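Putative tryptophan halogenase (Xanthomonas campestris pv. campestris, PDB 6Y1W) is a flavin-dependent halogenase, which probably uses reduced FAD, as its relatives do, to help halogenate an aromatic substrate. Local coordinates at residues V19-G24 and L219-F224; A27-A32 and I45-S50; S241-A246 and F391-Y396; W273-P278 and G286-S291. All coordinates share one frame; numbering follows the deposited sequence.

Contact 1 of 4, residues V19-G24 and L219-F224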
loop_
_atom_site.group_PDB
_atom_site.type_symbol
_atom_site.label_atom_id
_atom_site.label_comp_id
_atom_site.label_asym_id
_atom_site.label_seq_id
_atom_site.Cartn_x
_atom_site.Cartn_y
_atom_site.Cartn_z
ATOM N N VAL A 19 6.259 -6.976 -30.643
ATOM C CA VAL A 19 5.942 -5.706 -29.991
ATOM C C VAL A 19 6.535 -4.586 -30.823
ATOM O O VAL A 19 7.724 -4.612 -31.157
ATOM C CB VAL A 19 6.477 -5.641 -28.554
ATOM C CG1 VAL A 19 6.132 -4.278 -27.899
ATOM C CG2 VAL A 19 5.914 -6.790 -27.714
ATOM N N VAL A 20 5.708 -3.596 -31.147
ATOM C CA VAL A 20 6.148 -2.468 -31.957
ATOM C C VAL A 20 6.037 -1.210 -31.087
ATOM O O VAL A 20 4.965 -0.929 -30.540
ATOM C CB VAL A 20 5.312 -2.333 -33.236
ATOM C CG1 VAL A 20 5.717 -1.077 -33.971
ATOM C CG2 VAL A 20 5.512 -3.574 -34.110
ATOM N N ILE A 21 7.135 -0.481 -30.952
ATOM C CA ILE A 21 7.203 0.749 -30.148
ATOM C C ILE A 21 7.220 1.921 -31.118
ATOM O O ILE A 21 8.125 2.044 -31.951
ATOM C CB ILE A 21 8.455 0.747 -29.256
ATOM C CG1 ILE A 21 8.367 -0.441 -28.298
ATOM C CG2 ILE A 21 8.562 2.062 -28.436
ATOM C CD1 ILE A 21 9.644 -0.726 -27.508
ATOM N N ALA A 22 6.212 2.769 -31.055
ATOM C CA ALA A 22 6.119 3.931 -31.944
ATOM C C ALA A 22 6.675 5.139 -31.215
ATOM O O ALA A 22 6.090 5.576 -30.225
ATOM C CB ALA A 22 4.671 4.174 -32.376
ATOM N N GLY A 23 7.822 5.638 -31.671
ATOM C CA GLY A 23 8.471 6.759 -31.020
ATOM C C GLY A 23 9.692 6.344 -30.219
ATOM O O GLY A 23 9.746 5.261 -29.631
ATOM N N GLY A 24 10.676 7.243 -30.174
ATOM C CA GLY A 24 11.906 7.013 -29.452
ATOM C C GLY A 24 11.926 7.867 -28.207
ATOM O O GLY A 24 10.968 7.856 -27.426
ATOM N N LEU A 219 3.242 -0.060 -28.459
ATOM C CA LEU A 219 3.416 0.938 -27.403
ATOM C C LEU A 219 3.443 2.319 -28.041
ATOM O O LEU A 219 4.288 2.592 -28.909
ATOM C CB LEU A 219 4.709 0.702 -26.628
ATOM C CG LEU A 219 4.912 -0.729 -26.092
ATOM C CD1 LEU A 219 6.194 -0.788 -25.222
ATOM C CD2 LEU A 219 3.671 -1.235 -25.360
ATOM N N ASP A 220 2.549 3.214 -27.595
ATOM C CA ASP A 220 2.503 4.569 -28.160
ATOM C C ASP A 220 3.409 5.480 -27.341
ATOM O O ASP A 220 3.078 5.864 -26.215
ATOM C CB ASP A 220 1.078 5.119 -28.174
ATOM C CG ASP A 220 0.977 6.381 -28.991
ATOM O OD1 ASP A 220 2.046 6.997 -29.274
ATOM O OD2 ASP A 220 -0.145 6.797 -29.311
ATOM N N CYS A 221 4.604 5.720 -27.875
ATOM C CA CYS A 221 5.568 6.655 -27.303
ATOM C C CYS A 221 5.750 7.870 -28.208
ATOM O O CYS A 221 6.850 8.432 -28.304
ATOM C CB CYS A 221 6.905 5.955 -27.058
ATOM S SG CYS A 221 6.761 4.606 -25.900
ATOM N N THR A 222 4.685 8.286 -28.892
ATOM C CA THR A 222 4.825 9.358 -29.873
ATOM C C THR A 222 4.594 10.729 -29.280
ATOM O O THR A 222 4.515 11.703 -30.044
ATOM C CB THR A 222 3.902 9.140 -31.087
ATOM O OG1 THR A 222 2.519 9.113 -30.697
ATOM C CG2 THR A 222 4.275 7.843 -31.773
ATOM N N GLY A 223 4.393 10.823 -27.967
ATOM C CA GLY A 223 4.360 12.153 -27.337
ATOM C C GLY A 223 2.970 12.754 -27.503
ATOM O O GLY A 223 1.959 12.053 -27.514
ATOM N N PHE A 224 2.938 14.079 -27.624
ATOM C CA PHE A 224 1.679 14.771 -27.830
ATOM C C PHE A 224 1.059 14.409 -29.170
ATOM O O PHE A 224 -0.147 14.628 -29.351
ATOM C CB PHE A 224 1.891 16.293 -27.681
ATOM C CG PHE A 224 1.867 16.752 -26.247
ATOM C CD1 PHE A 224 0.763 16.503 -25.449
ATOM C CD2 PHE A 224 2.955 17.434 -25.693
ATOM C CE1 PHE A 224 0.739 16.919 -24.124
ATOM C CE2 PHE A 224 2.930 17.842 -24.365
ATOM C CZ PHE A 224 1.835 17.583 -23.586
HETATM O O HOH W 1 8.933 9.868 -27.403
#

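Contact 2 of 4, residues A27-A32 and I45-S50. With BU9 (Meso-2,3-Butanediol), chain M.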
loop_
_atom_site.group_PDB
_atom_site.type_symbol
_atom_site.label_atom_id
_atom_site.label_comp_id
_atom_site.label_asym_id
_atom_site.label_seq_id
_atom_site.Cartn_x
_atom_site.Cartn_y
_atom_site.Cartn_z
ATOM N N ALA A 27 10.735 7.898 -23.565
ATOM C CA ALA A 27 9.657 6.923 -23.371
ATOM C C ALA A 27 9.910 5.660 -24.173
ATOM O O ALA A 27 9.781 4.543 -23.656
ATOM C CB ALA A 27 8.305 7.531 -23.754
ATOM N N GLY A 28 10.247 5.827 -25.445
ATOM C CA GLY A 28 10.396 4.671 -26.318
ATOM C C GLY A 28 11.581 3.816 -25.913
ATOM O O GLY A 28 11.476 2.569 -25.880
ATOM N N TRP A 29 12.715 4.462 -25.597
ATOM C CA TRP A 29 13.899 3.651 -25.313
ATOM C C TRP A 29 13.900 3.134 -23.886
ATOM O O TRP A 29 14.509 2.093 -23.622
ATOM C CB TRP A 29 15.191 4.426 -25.655
ATOM C CG TRP A 29 15.375 4.542 -27.163
ATOM C CD1 TRP A 29 15.287 5.677 -27.918
ATOM C CD2 TRP A 29 15.619 3.468 -28.085
ATOM N NE1 TRP A 29 15.489 5.376 -29.244
ATOM C CE2 TRP A 29 15.679 4.024 -29.372
ATOM C CE3 TRP A 29 15.791 2.092 -27.935
ATOM C CZ2 TRP A 29 15.901 3.248 -30.519
ATOM C CZ3 TRP A 29 16.007 1.324 -29.055
ATOM C CH2 TRP A 29 16.057 1.904 -30.342
ATOM N N MET A 30 13.247 3.805 -22.932
ATOM C CA MET A 30 13.052 3.153 -21.638
ATOM C C MET A 30 12.193 1.905 -21.801
ATOM O O MET A 30 12.450 0.879 -21.162
ATOM C CB MET A 30 12.409 4.105 -20.618
ATOM C CG MET A 30 13.305 5.136 -20.017
ATOM S SD MET A 30 12.481 6.312 -18.894
ATOM C CE MET A 30 12.102 5.227 -17.513
ATOM N N ALA A 31 11.157 1.974 -22.635
ATOM C CA ALA A 31 10.301 0.805 -22.841
ATOM C C ALA A 31 11.065 -0.301 -23.553
ATOM O O ALA A 31 10.996 -1.475 -23.166
ATOM C CB ALA A 31 9.063 1.215 -23.652
ATOM N N ALA A 32 11.801 0.064 -24.609
ATOM C CA ALA A 32 12.573 -0.932 -25.340
ATOM C C ALA A 32 13.590 -1.592 -24.436
ATOM O O ALA A 32 13.834 -2.794 -24.545
ATOM C CB ALA A 32 13.293 -0.288 -26.522
ATOM N N ILE A 45 11.035 -7.319 -31.007
ATOM C CA ILE A 45 10.758 -5.954 -30.575
ATOM C C ILE A 45 11.327 -5.001 -31.602
ATOM O O ILE A 45 12.536 -5.032 -31.876
ATOM C CB ILE A 45 11.354 -5.666 -29.194
ATOM C CG1 ILE A 45 10.871 -6.705 -28.199
ATOM C CG2 ILE A 45 10.976 -4.221 -28.739
ATOM C CD1 ILE A 45 11.715 -6.813 -26.920
ATOM N N THR A 46 10.465 -4.134 -32.138
ATOM C CA THR A 46 10.842 -3.142 -33.135
ATOM C C THR A 46 10.483 -1.758 -32.632
ATOM O O THR A 46 9.371 -1.556 -32.141
ATOM C CB THR A 46 10.106 -3.419 -34.435
ATOM O OG1 THR A 46 10.417 -4.769 -34.865
ATOM C CG2 THR A 46 10.447 -2.367 -35.496
ATOM N N LEU A 47 11.409 -0.800 -32.774
ATOM C CA LEU A 47 11.140 0.596 -32.421
ATOM C C LEU A 47 11.289 1.450 -33.672
ATOM O O LEU A 47 12.302 1.348 -34.379
ATOM C CB LEU A 47 12.090 1.097 -31.312
ATOM C CG LEU A 47 11.753 2.491 -30.740
ATOM C CD1 LEU A 47 12.276 2.565 -29.312
ATOM C CD2 LEU A 47 12.348 3.645 -31.592
ATOM N N VAL A 48 10.262 2.255 -33.953
ATOM C CA VAL A 48 10.221 3.167 -35.096
ATOM C C VAL A 48 10.381 4.588 -34.574
ATOM O O VAL A 48 9.603 5.034 -33.728
ATOM C CB VAL A 48 8.903 3.042 -35.869
ATOM C CG1 VAL A 48 8.869 4.028 -37.062
ATOM C CG2 VAL A 48 8.688 1.577 -36.306
ATOM N N GLU A 49 11.355 5.316 -35.109
ATOM C CA GLU A 49 11.517 6.710 -34.718
ATOM C C GLU A 49 12.143 7.462 -35.878
ATOM O O GLU A 49 12.888 6.899 -36.686
ATOM C CB GLU A 49 12.389 6.886 -33.461
ATOM C CG GLU A 49 13.858 6.445 -33.641
ATOM C CD GLU A 49 14.748 6.746 -32.425
ATOM O OE1 GLU A 49 14.401 7.622 -31.587
ATOM O OE2 GLU A 49 15.835 6.138 -32.324
ATOM N N SER A 50 11.890 8.761 -35.902
ATOM C CA SER A 50 12.386 9.642 -36.949
ATOM C C SER A 50 13.590 10.410 -36.426
ATOM O O SER A 50 13.544 10.943 -35.309
ATOM C CB SER A 50 11.296 10.625 -37.365
ATOM O OG SER A 50 11.856 11.627 -38.181
HETATM C C03 BU9 M . 6.441 10.520 -34.989
HETATM C C04 BU9 M . 7.156 9.751 -36.109
HETATM O O06 BU9 M . 6.186 9.095 -36.885
HETATM C C05 BU9 M . 8.166 8.741 -35.542
HETATM C C01 BU9 M . 9.141 9.438 -34.585
HETATM O O6 BU9 M . 7.512 7.694 -34.858
HETATM O O HOH W 2 15.488 8.702 -29.689
#

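Contact 3 of 4, residues S241-A246 and F391-Y396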
loop_
_atom_site.group_PDB
_atom_site.type_symbol
_atom_site.label_atom_id
_atom_site.label_comp_id
_atom_site.label_asym_id
_atom_site.label_seq_id
_atom_site.Cartn_x
_atom_site.Cartn_y
_atom_site.Cartn_z
ATOM N N SER A 241 -7.136 21.388 -16.430
ATOM C CA SER A 241 -6.807 22.820 -16.442
ATOM C C SER A 241 -7.694 23.647 -15.502
ATOM O O SER A 241 -7.307 24.774 -15.144
ATOM C CB SER A 241 -6.843 23.360 -17.878
ATOM O OG SER A 241 -8.164 23.375 -18.395
ATOM N N ARG A 242 -8.828 23.108 -15.013
ATOM C CA ARG A 242 -9.568 23.821 -13.966
ATOM C C ARG A 242 -8.781 23.948 -12.670
ATOM O O ARG A 242 -9.074 24.838 -11.863
ATOM C CB ARG A 242 -10.928 23.143 -13.649
ATOM C CG ARG A 242 -10.847 21.769 -12.923
ATOM C CD ARG A 242 -12.254 21.128 -12.694
ATOM N NE ARG A 242 -13.106 21.203 -13.882
ATOM C CZ ARG A 242 -14.199 21.962 -13.992
ATOM N NH1 ARG A 242 -14.899 21.957 -15.116
ATOM N NH2 ARG A 242 -14.593 22.730 -12.986
ATOM N N TRP A 243 -7.774 23.077 -12.446
ATOM C CA TRP A 243 -6.975 23.120 -11.224
ATOM C C TRP A 243 -5.540 23.559 -11.456
ATOM O O TRP A 243 -4.876 23.968 -10.499
ATOM C CB TRP A 243 -6.914 21.742 -10.559
ATOM C CG TRP A 243 -8.267 21.202 -10.147
ATOM C CD1 TRP A 243 -9.174 21.812 -9.315
ATOM C CD2 TRP A 243 -8.843 19.954 -10.549
ATOM N NE1 TRP A 243 -10.295 20.992 -9.168
ATOM C CE2 TRP A 243 -10.112 19.856 -9.922
ATOM C CE3 TRP A 243 -8.411 18.908 -11.382
ATOM C CZ2 TRP A 243 -10.957 18.751 -10.102
ATOM C CZ3 TRP A 243 -9.260 17.791 -11.558
ATOM C CH2 TRP A 243 -10.514 17.731 -10.909
ATOM N N LEU A 244 -5.034 23.411 -12.674
ATOM C CA LEU A 244 -3.613 23.585 -12.966
ATOM C C LEU A 244 -3.529 24.468 -14.198
ATOM O O LEU A 244 -3.940 24.051 -15.281
ATOM C CB LEU A 244 -2.932 22.223 -13.193
ATOM C CG LEU A 244 -2.850 21.375 -11.909
ATOM C CD1 LEU A 244 -2.365 19.956 -12.306
ATOM C CD2 LEU A 244 -1.908 22.069 -10.900
ATOM N N PHE A 245 -2.996 25.687 -14.032
ATOM C CA PHE A 245 -3.122 26.709 -15.068
ATOM C C PHE A 245 -1.937 26.797 -16.028
ATOM O O PHE A 245 -2.054 27.440 -17.081
ATOM C CB PHE A 245 -3.322 28.107 -14.428
ATOM C CG PHE A 245 -4.415 28.151 -13.386
ATOM C CD1 PHE A 245 -5.482 27.256 -13.405
ATOM C CD2 PHE A 245 -4.356 29.095 -12.365
ATOM C CE1 PHE A 245 -6.487 27.315 -12.407
ATOM C CE2 PHE A 245 -5.345 29.154 -11.388
ATOM C CZ PHE A 245 -6.400 28.273 -11.410
ATOM N N ALA A 246 -0.781 26.223 -15.688
ATOM C CA ALA A 246 0.366 26.308 -16.597
ATOM C C ALA A 246 0.129 25.536 -17.890
ATOM O O ALA A 246 -0.480 24.467 -17.891
ATOM C CB ALA A 246 1.600 25.756 -15.881
ATOM N N PHE A 391 -1.052 16.186 -5.567
ATOM C CA PHE A 391 0.119 16.756 -4.924
ATOM C C PHE A 391 0.637 17.974 -5.694
ATOM O O PHE A 391 1.146 18.933 -5.087
ATOM C CB PHE A 391 1.210 15.678 -4.805
ATOM C CG PHE A 391 2.214 15.966 -3.691
ATOM C CD1 PHE A 391 1.972 15.511 -2.401
ATOM C CD2 PHE A 391 3.387 16.686 -3.951
ATOM C CE1 PHE A 391 2.893 15.784 -1.371
ATOM C CE2 PHE A 391 4.297 16.951 -2.950
ATOM C CZ PHE A 391 4.063 16.501 -1.655
ATOM N N VAL A 392 0.537 17.945 -7.029
ATOM C CA VAL A 392 0.903 19.103 -7.830
ATOM C C VAL A 392 -0.053 20.248 -7.540
ATOM O O VAL A 392 0.375 21.391 -7.322
ATOM C CB VAL A 392 0.924 18.713 -9.316
ATOM C CG1 VAL A 392 1.085 19.960 -10.240
ATOM C CG2 VAL A 392 2.030 17.656 -9.572
ATOM N N ILE A 393 -1.357 19.943 -7.454
ATOM C CA ILE A 393 -2.335 20.984 -7.112
ATOM C C ILE A 393 -2.037 21.593 -5.757
ATOM O O ILE A 393 -2.142 22.825 -5.569
ATOM C CB ILE A 393 -3.756 20.407 -7.142
ATOM C CG1 ILE A 393 -4.129 20.025 -8.569
ATOM C CG2 ILE A 393 -4.766 21.470 -6.679
ATOM C CD1 ILE A 393 -5.396 19.160 -8.656
ATOM N N LEU A 394 -1.633 20.756 -4.796
ATOM C CA LEU A 394 -1.283 21.249 -3.474
ATOM C C LEU A 394 -0.270 22.391 -3.528
ATOM O O LEU A 394 -0.394 23.378 -2.789
ATOM C CB LEU A 394 -0.736 20.080 -2.659
ATOM C CG LEU A 394 -0.079 20.447 -1.352
ATOM C CD1 LEU A 394 -1.066 21.090 -0.345
ATOM C CD2 LEU A 394 0.541 19.207 -0.743
ATOM N N HIS A 395 0.721 22.295 -4.421
ATOM C CA HIS A 395 1.750 23.339 -4.478
ATOM C C HIS A 395 1.167 24.707 -4.828
ATOM O O HIS A 395 1.670 25.727 -4.344
ATOM C CB HIS A 395 2.819 22.944 -5.496
ATOM C CG HIS A 395 3.910 22.091 -4.919
ATOM N ND1 HIS A 395 4.723 22.537 -3.891
ATOM C CD2 HIS A 395 4.320 20.829 -5.216
ATOM C CE1 HIS A 395 5.600 21.588 -3.587
ATOM N NE2 HIS A 395 5.386 20.547 -4.380
ATOM N N TYR A 396 0.139 24.747 -5.677
ATOM C CA TYR A 396 -0.463 26.010 -6.090
ATOM C C TYR A 396 -1.523 26.480 -5.107
ATOM O O TYR A 396 -1.689 27.697 -4.931
ATOM C CB TYR A 396 -1.093 25.874 -7.482
ATOM C CG TYR A 396 -0.056 25.846 -8.575
ATOM C CD1 TYR A 396 0.536 27.016 -9.008
ATOM C CD2 TYR A 396 0.325 24.642 -9.189
ATOM C CE1 TYR A 396 1.480 27.028 -10.029
ATOM C CE2 TYR A 396 1.292 24.655 -10.208
ATOM C CZ TYR A 396 1.845 25.852 -10.620
ATOM O OH TYR A 396 2.775 25.916 -11.625
#

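Contact 4 of 4, residues W273-P278 and G286-S291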
loop_
_atom_site.group_PDB
_atom_site.type_symbol
_atom_site.label_atom_id
_atom_site.label_comp_id
_atom_site.label_asym_id
_atom_site.label_seq_id
_atom_site.Cartn_x
_atom_site.Cartn_y
_atom_site.Cartn_z
ATOM N N TRP A 273 6.612 29.501 -12.525
ATOM C CA TRP A 273 7.766 29.182 -11.712
ATOM C C TRP A 273 8.911 28.760 -12.616
ATOM O O TRP A 273 8.707 28.417 -13.780
ATOM C CB TRP A 273 7.429 28.088 -10.688
ATOM C CG TRP A 273 7.121 26.742 -11.295
ATOM C CD1 TRP A 273 5.922 26.330 -11.762
ATOM C CD2 TRP A 273 8.026 25.646 -11.468
ATOM N NE1 TRP A 273 6.014 25.044 -12.279
ATOM C CE2 TRP A 273 7.301 24.602 -12.085
ATOM C CE3 TRP A 273 9.381 25.446 -11.172
ATOM C CZ2 TRP A 273 7.890 23.372 -12.411
ATOM C CZ3 TRP A 273 9.961 24.235 -11.487
ATOM C CH2 TRP A 273 9.222 23.209 -12.098
ATOM N N MET A 274 10.135 28.771 -12.055
ATOM C CA MET A 274 11.328 28.493 -12.853
ATOM C C MET A 274 12.069 27.304 -12.271
ATOM O O MET A 274 12.232 27.209 -11.057
ATOM C CB MET A 274 12.266 29.706 -12.857
ATOM C CG MET A 274 11.779 30.857 -13.758
ATOM S SD MET A 274 12.688 32.360 -13.258
ATOM C CE MET A 274 11.852 32.942 -11.772
ATOM N N TRP A 275 12.564 26.410 -13.139
ATOM C CA TRP A 275 13.465 25.371 -12.663
ATOM C C TRP A 275 14.925 25.726 -12.927
ATOM O O TRP A 275 15.261 26.435 -13.888
ATOM C CB TRP A 275 13.187 24.008 -13.323
ATOM C CG TRP A 275 13.599 23.805 -14.777
ATOM C CD1 TRP A 275 14.864 23.476 -15.262
ATOM C CD2 TRP A 275 12.728 23.805 -15.911
ATOM N NE1 TRP A 275 14.811 23.304 -16.638
ATOM C CE2 TRP A 275 13.518 23.528 -17.057
ATOM C CE3 TRP A 275 11.355 24.050 -16.078
ATOM C CZ2 TRP A 275 12.973 23.433 -18.335
ATOM C CZ3 TRP A 275 10.822 23.981 -17.353
ATOM C CH2 TRP A 275 11.632 23.699 -18.473
ATOM N N ARG A 276 15.794 25.178 -12.082
ATOM C CA ARG A 276 17.246 25.241 -12.284
ATOM C C ARG A 276 17.802 23.890 -11.885
ATOM O O ARG A 276 17.553 23.433 -10.767
ATOM C CB ARG A 276 17.854 26.374 -11.442
ATOM C CG ARG A 276 19.294 26.664 -11.872
ATOM C CD ARG A 276 19.827 27.993 -11.307
ATOM N NE ARG A 276 21.197 28.237 -11.808
ATOM C CZ ARG A 276 22.302 27.778 -11.225
ATOM N NH1 ARG A 276 22.222 27.063 -10.114
ATOM N NH2 ARG A 276 23.515 28.049 -11.746
ATOM N N ILE A 277 18.482 23.203 -12.822
ATOM C CA ILE A 277 18.875 21.812 -12.654
ATOM C C ILE A 277 20.359 21.670 -12.982
ATOM O O ILE A 277 20.765 21.963 -14.107
ATOM C CB ILE A 277 18.037 20.916 -13.584
ATOM C CG1 ILE A 277 16.592 20.820 -13.059
ATOM C CG2 ILE A 277 18.670 19.522 -13.776
ATOM C CD1 ILE A 277 15.664 20.208 -14.138
ATOM N N PRO A 278 21.218 21.244 -12.032
ATOM C CA PRO A 278 22.653 21.173 -12.324
ATOM C C PRO A 278 23.056 19.870 -12.986
ATOM O O PRO A 278 22.755 18.786 -12.464
ATOM C CB PRO A 278 23.295 21.289 -10.932
ATOM C CG PRO A 278 22.327 20.516 -10.048
ATOM C CD PRO A 278 20.943 20.949 -10.604
ATOM N N GLY A 286 14.440 26.745 -16.936
ATOM C CA GLY A 286 13.212 26.951 -17.706
ATOM C C GLY A 286 12.213 27.720 -16.875
ATOM O O GLY A 286 12.347 27.810 -15.657
ATOM N N ILE A 287 11.219 28.315 -17.552
ATOM C CA ILE A 287 10.121 28.964 -16.845
ATOM C C ILE A 287 8.853 28.280 -17.328
ATOM O O ILE A 287 8.684 28.027 -18.529
ATOM C CB ILE A 287 10.091 30.501 -17.040
ATOM C CG1 ILE A 287 8.936 31.096 -16.220
ATOM C CG2 ILE A 287 9.971 30.937 -18.531
ATOM C CD1 ILE A 287 9.135 32.601 -15.932
ATOM N N VAL A 288 8.014 27.908 -16.374
ATOM C CA VAL A 288 6.743 27.249 -16.614
ATOM C C VAL A 288 5.684 28.284 -16.303
ATOM O O VAL A 288 5.703 28.843 -15.213
ATOM C CB VAL A 288 6.604 26.048 -15.670
ATOM C CG1 VAL A 288 5.163 25.497 -15.689
ATOM C CG2 VAL A 288 7.642 24.949 -16.026
ATOM N N TYR A 289 4.767 28.544 -17.230
ATOM C CA TYR A 289 3.825 29.631 -16.971
ATOM C C TYR A 289 2.494 29.376 -17.663
ATOM O O TYR A 289 2.328 28.425 -18.420
ATOM C CB TYR A 289 4.413 30.986 -17.429
ATOM C CG TYR A 289 4.638 31.090 -18.921
ATOM C CD1 TYR A 289 5.807 30.583 -19.528
ATOM C CD2 TYR A 289 3.727 31.753 -19.735
ATOM C CE1 TYR A 289 6.027 30.685 -20.903
ATOM C CE2 TYR A 289 3.935 31.866 -21.104
ATOM C CZ TYR A 289 5.068 31.345 -21.686
ATOM O OH TYR A 289 5.190 31.489 -23.035
ATOM N N SER A 290 1.524 30.248 -17.365
ATOM C CA SER A 290 0.177 30.140 -17.917
ATOM C C SER A 290 -0.053 31.251 -18.929
ATOM O O SER A 290 -0.019 32.436 -18.566
ATOM C CB SER A 290 -0.886 30.234 -16.827
ATOM O OG SER A 290 -2.174 30.215 -17.445
ATOM N N SER A 291 -0.367 30.848 -20.161
ATOM C CA SER A 291 -0.657 31.782 -21.243
ATOM C C SER A 291 -1.907 32.600 -20.963
ATOM O O SER A 291 -2.108 33.641 -21.593
ATOM C CB SER A 291 -0.809 31.034 -22.576
ATOM O OG SER A 291 -2.032 30.286 -22.684
#

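Contact 1 of 4, residues V19-G24 and L219-F224
A22 is held through both its backbone N-H and its carbonyl O, by L219 near the end of strand 217-220 and by C221 just beyond it. Its N-H reaches L219 O at 2.9 Å, almost straight at 169°, and its carbonyl O takes C221 N-H at 2.8 Å. One step back, V20 O accepts from L219 N, so the strands pair in parallel, I21 beside L219 and A22 beside D220. On one face I21 and L219 lie side by side and point the same way, I21 CG1 3.8 Å from L219 CD1, while I21 CG2 meets C221 SG. On the A22 side, the methyl CG2 of T222 packs against A22 CB at 3.7 Å. The second shell sets that methyl: T222 N bonds to D220 OD1, an Asx turn, and T222 OG1 adds a second bond to the same oxygen, 2.6 Å, on its syn lone pair, while L227, L228 and I229 offer backbone N-H groups to the T222 hydroxyl and D220 OD2. At G23 the backbone would drive a CB into C221 O. Instead its CA-H points at that oxygen, and a water lies within hydrogen-bonding distance of both C221 O and G24 O. Helix 25-39 covers the I21 face. Backbone pairing, a carboxylate held at both oxygens and bare G23 fix the strand end at what is probably a Rossmann-type glycine-rich turn, consistent with G24 in the predicted FAD site.

Contact 2 of 4, residues A27-A32 and I45-S50
L47 leaves strand 45-49 toward helix 27-32 and ends on the indole of W29. Its CB reaches only the rim, near W29 CH2. With CG anti to the backbone N (chi1 -172°), the two methyls are carried up to the helix. CD1 sits over the centre of the six-membered ring, 3.6 Å from its centroid and 7° off the normal, a CH-pi contact; the same methyl touches G28 O at 3.5 Å and A32 CB at 4.1 Å. CD2 lies nearer the ring's border, 3.7 Å from W29 CZ2. At the ring edge NE1 donates to E49 OE2, 3.2 Å and a bent 140°, and more weakly to OE1; OE2 lies in the ring plane, while NE1 meets it from above the carboxylate plane. The main partner of OE2 is R185, in a salt bridge that probably keeps E49 charged. A CB on G28 would sit tight against L47 CD1, so the bare backbone lets the methyl reach G28 O. Past the strand, meso-2,3-butanediol C01 lies 3.1 Å from S50 N, the diol hydrogen-bonded to I190 N. Helix and strand run antiparallel, axes 9.8 Å apart, in a beta-alpha-beta unit, as expected of a Rossmann-type nucleotide-binding fold.

Contact 3 of 4, residues S241-A246 and F391-Y396
V392 opens the contact on helix 391-396, with CG1 against the two methyls of L244, 3.7 Å from CD2 and 4.0 Å from CD1. Its CG1 stands anti to the backbone N (chi1 171°), which turns that methyl to the loop. Next comes I393, whose side chain is split between two partners. CG1 rests on L244, 3.8 Å from CD2, and the terminal CD1 presses on W243, 3.5 Å from its CB and then along the near atoms of the indole, approaching obliquely. No hydrogen bond crosses here: a loop between strands 237-239 and 248-254 is packed by apolar contact on the long helix 371-397 of the tryptophan halogenase fold, with L244 as the wedge. The two residues that follow, L394 and H395, turn to other partners; H395 bonds to E347, which is predicted to bind L-tryptophan. One turn past I393, Y396 returns to the loop. L244 CD2 lies 3.8 Å from Y396 CD2, the two side chains crossing at about a right angle, so this one methyl touches V392, I393 and Y396 together. Beyond it the Y396 hydroxyl is hydrogen-bonded to E344 and comes 4.4 Å from A246 CB, shortly before strand 248-254.

Contact 4 of 4, residues W273-P278 and G286-S291
W275 lays its indole flat over G286 across the hairpin. The glycine CA sits 3.4 Å from the centroid of the six-membered ring and 7° off its normal, a CH-pi contact, while G286 N lies over the same face near the rim. A CB on that backbone would clash with W275 CH2, so the missing side chain is what lets the ring close down. The rim of the same ring is met from a different direction: V288 CG2 lies in its plane at the edge, 3.6 Å from CZ3, the two side chains crossing at about a right angle. V288 also serves W273 on the same sheet face. Those two lie side by side, and V288 CB lies over the face of the five-membered ring, offset toward its rim, 3.9 Å from the centroid, while CG1 comes 3.5 Å from NE1. Both tryptophans hold CG between the backbone N and the carbonyl carbon (chi1 66° for W273, 74° for W275), which swings each indole toward the partner strand. The other face carries M274 and I287 alongside, M274 CG 3.7 Å from I287 CB, in a non-hydrogen-bonded pair. Backbone bonds close the pairs beside it: V288 N reaches W273 O at 2.7 Å, nearly straight, and W275 N reaches G286 O at 2.9 Å. The indole N-H of W273 goes to E344. This hairpin of strands 272-278 and 283-289 lies between strands 263-268 and 248-254 in a mixed sheet, with helix 296-306 against M274 and I287.

Contacts 1 and 2 lie together in the first sheet, centres 6 Å apart: strand 18-22 lies between 44-49 and 217-220, and helix 25-39 follows it. Contact 2 falls within the chain span that contact 1 brings together. Some predicted FAD-binding residues belong here. Contacts 3 and 4 come later in sequence, 15 Å apart between centres, and touch through A246 and V288; contact 4 again lies within the span of contact 3. The hairpin of contact 4 belongs to the second sheet, near the predicted substrate residue E347, and contact 3 packs helix 371-397 on a loop beside it. Centres of the two pairs lie about 27 to 31 Å apart, consistent with separate flavin and substrate regions.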